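Local coordinates for protein sucrose 6(F)-phosphate phosphorylase (Thermoanaerobacterium thermosaccharolyticum DSM 571, PDB 6S9V) that is a carbohydrate-active enzyme of the alpha-amylase type, built around an eight-stranded TIM barrel, at residues F109-F112 against L113-R117. Residues are numbered along the deposited sequence; the frame is centred on the assembly and turned at random.
Sequences FQDF and LKKGR
Leu113, one helical turn beyond the buried Phe109, crosses its ring at a slant. Leu113 CG stands 3.4 Å from Phe109 CE2; of the methyls, Leu113 CD1 meets Phe109 CE2 (3.5 Å) and CD2, and Leu113 CD2 meets Phe109 CE2 and CZ. With chi1 at -165°, Phe109 CG sits beside its own carbonyl carbon, and the CD2-CE2-CZ side of the ring meets Leu113; the ring also meets Phe125 and Phe156 edge to face, a setting suited to a large flat apolar group. The Phe112 side chain touches Glu165 and Val167 of strand 164-168, while its CE1 has Arg117 CD at the ring edge, 4.3 Å away. The guanidinium of Arg117, though poorly ordered, forms salt bridges with Glu165 and Asp129.

On a more open face, Asp111 and Lys115 form a long salt bridge, OD1 to NZ 3.8 Å; the extended lysine gives it the reach, and Asp111 OD2 is hydrogen-bonded to Ser119 OG.

Backbone bonds hold the turns: Leu113 N to Phe109 O and Lys115 N to Asp111 O are both 2.9 Å. The last, Gly116 N to Phe112 O, reaches the residue where phi turns positive (64°), a conformation glycine adopts easily. This glycine-terminated amphipathic helix lies between barrel strands 92-97 and 207-210, probably in domain B of alpha-amylase-type enzymes.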
ATOM      1  N   PHE A 109       3.202  25.885  -5.454  1.00 21.32           N
ATOM      2  CA  PHE A 109       3.988  25.836  -6.678  1.00 21.97           C
ATOM      3  C   PHE A 109       3.529  26.850  -7.716  1.00 24.06           C
ATOM      4  O   PHE A 109       4.363  27.382  -8.459  1.00 26.04           O
ATOM      5  CB  PHE A 109       3.958  24.441  -7.291  1.00 20.08           C
ATOM      6  CG  PHE A 109       5.016  24.243  -8.331  1.00 20.64           C
ATOM      7  CD1 PHE A 109       6.345  24.108  -7.961  1.00 21.90           C
ATOM      8  CD2 PHE A 109       4.697  24.237  -9.674  1.00 22.50           C
ATOM      9  CE1 PHE A 109       7.329  23.956  -8.913  1.00 24.21           C
ATOM     10  CE2 PHE A 109       5.676  24.073 -10.625  1.00 23.94           C
ATOM     11  CZ  PHE A 109       6.991  23.930 -10.246  1.00 23.36           C
ATOM     12  N   GLN A 110       2.226  27.139  -7.800  1.00 22.47           N
ATOM     13  CA  GLN A 110       1.788  28.152  -8.754  1.00 22.28           C
ATOM     14  C   GLN A 110       2.328  29.529  -8.378  1.00 25.04           C
ATOM     15  O   GLN A 110       2.650  30.337  -9.259  1.00 26.63           O
ATOM     16  CB  GLN A 110       0.265  28.156  -8.887  1.00 23.52           C
ATOM     17  CG  GLN A 110      -0.229  26.914  -9.629  1.00 27.31           C
ATOM     18  CD  GLN A 110      -1.688  26.970 -10.028  1.00 31.16           C
ATOM     19  OE1 GLN A 110      -2.021  26.741 -11.196  1.00 36.14           O
ATOM     20  NE2 GLN A 110      -2.561  27.280  -9.081  1.00 27.56           N
ATOM     21  N   ASP A 111       2.417  29.822  -7.077  1.00 25.37           N
ATOM     22  CA  ASP A 111       3.023  31.082  -6.653  1.00 26.44           C
ATOM     23  C   ASP A 111       4.487  31.127  -7.065  1.00 27.12           C
ATOM     24  O   ASP A 111       4.970  32.146  -7.570  1.00 27.88           O
ATOM     25  CB  ASP A 111       2.883  31.242  -5.140  1.00 28.07           C
ATOM     26  CG  ASP A 111       3.216  32.641  -4.663  1.00 34.32           C
ATOM     27  OD1 ASP A 111       2.351  33.532  -4.788  1.00 38.04           O
ATOM     28  OD2 ASP A 111       4.335  32.847  -4.155  1.00 36.83           O
ATOM     29  N   PHE A 112       5.190  30.004  -6.906  1.00 27.48           N
ATOM     30  CA  PHE A 112       6.585  29.922  -7.313  1.00 28.50           C
ATOM     31  C   PHE A 112       6.743  30.125  -8.812  1.00 29.51           C
ATOM     32  O   PHE A 112       7.650  30.836  -9.257  1.00 31.94           O
ATOM     33  CB  PHE A 112       7.166  28.569  -6.905  1.00 28.94           C
ATOM     34  CG  PHE A 112       8.516  28.295  -7.493  1.00 29.50           C
ATOM     35  CD1 PHE A 112       9.623  29.000  -7.065  1.00 30.57           C
ATOM     36  CD2 PHE A 112       8.672  27.355  -8.496  1.00 30.84           C
ATOM     37  CE1 PHE A 112      10.863  28.767  -7.613  1.00 33.04           C
ATOM     38  CE2 PHE A 112       9.913  27.114  -9.050  1.00 32.86           C
ATOM     39  CZ  PHE A 112      11.011  27.820  -8.605  1.00 33.05           C
ATOM     40  N   LEU A 113       5.873  29.508  -9.618  1.00 29.18           N
ATOM     41  CA  LEU A 113       5.988  29.689 -11.057  1.00 29.45           C
ATOM     42  C   LEU A 113       5.708  31.127 -11.460  1.00 29.13           C
ATOM     43  O   LEU A 113       6.212  31.592 -12.485  1.00 30.94           O
ATOM     44  CB  LEU A 113       5.045  28.748 -11.797  1.00 33.72           C
ATOM     45  CG  LEU A 113       5.433  27.272 -11.819  1.00 40.41           C
ATOM     46  CD1 LEU A 113       4.482  26.534 -12.750  1.00 43.14           C
ATOM     47  CD2 LEU A 113       6.881  27.058 -12.251  1.00 42.75           C
ATOM     48  N   LYS A 114       4.893  31.836 -10.676  1.00 29.71           N
ATOM     49  CA  LYS A 114       4.614  33.235 -10.965  1.00 34.25           C
ATOM     50  C   LYS A 114       5.803  34.115 -10.601  1.00 33.97           C
ATOM     51  O   LYS A 114       6.234  34.951 -11.402  1.00 32.45           O
ATOM     52  CB  LYS A 114       3.360  33.674 -10.209  1.00 42.10           C
ATOM     53  CG  LYS A 114       2.978  35.144 -10.371  1.00 55.13           C
ATOM     54  CD  LYS A 114       1.838  35.488  -9.416  1.00 67.89           C
ATOM     55  CE  LYS A 114       1.538  36.977  -9.361  1.00 79.60           C
ATOM     56  NZ  LYS A 114       0.533  37.375 -10.389  1.00 85.69           N
ATOM     57  N   LYS A 115       6.349  33.940  -9.396  1.00 37.51           N
ATOM     58  CA  LYS A 115       7.325  34.873  -8.852  1.00 44.41           C
ATOM     59  C   LYS A 115       8.748  34.333  -8.797  1.00 40.68           C
ATOM     60  O   LYS A 115       9.664  35.096  -8.467  1.00 42.19           O
ATOM     61  CB  LYS A 115       6.910  35.326  -7.443  1.00 56.62           C
ATOM     62  CG  LYS A 115       5.572  36.043  -7.391  1.00 73.15           C
ATOM     63  CD  LYS A 115       5.181  36.380  -5.961  1.00 91.22           C
ATOM     64  CE  LYS A 115       3.800  37.014  -5.890  1.00106.88           C
ATOM     65  NZ  LYS A 115       3.343  37.211  -4.484  1.00115.41           N
ATOM     66  N   GLY A 116       8.966  33.058  -9.096  1.00 38.02           N
ATOM     67  CA  GLY A 116      10.319  32.531  -9.049  1.00 41.19           C
ATOM     68  C   GLY A 116      10.867  32.575  -7.635  1.00 45.17           C
ATOM     69  O   GLY A 116      10.187  32.210  -6.669  1.00 41.52           O
ATOM     70  N   ARG A 117      12.113  33.037  -7.498  1.00 53.35           N
ATOM     71  CA  ARG A 117      12.775  32.996  -6.199  1.00 61.62           C
ATOM     72  C   ARG A 117      12.222  34.017  -5.210  1.00 51.61           C
ATOM     73  O   ARG A 117      12.437  33.862  -4.004  1.00 52.52           O
ATOM     74  CB  ARG A 117      14.282  33.213  -6.366  1.00 83.44           C
ATOM     75  CG  ARG A 117      14.975  32.219  -7.300  1.00101.70           C
ATOM     76  CD  ARG A 117      14.597  30.768  -7.002  1.00114.30           C
ATOM     77  NE  ARG A 117      15.293  29.823  -7.878  1.00123.72           N
ATOM     78  CZ  ARG A 117      16.357  29.101  -7.527  1.00130.48           C
ATOM     79  NH1 ARG A 117      16.869  29.190  -6.306  1.00131.94           N
ATOM     80  NH2 ARG A 117      16.908  28.278  -8.408  1.00133.55           N
TER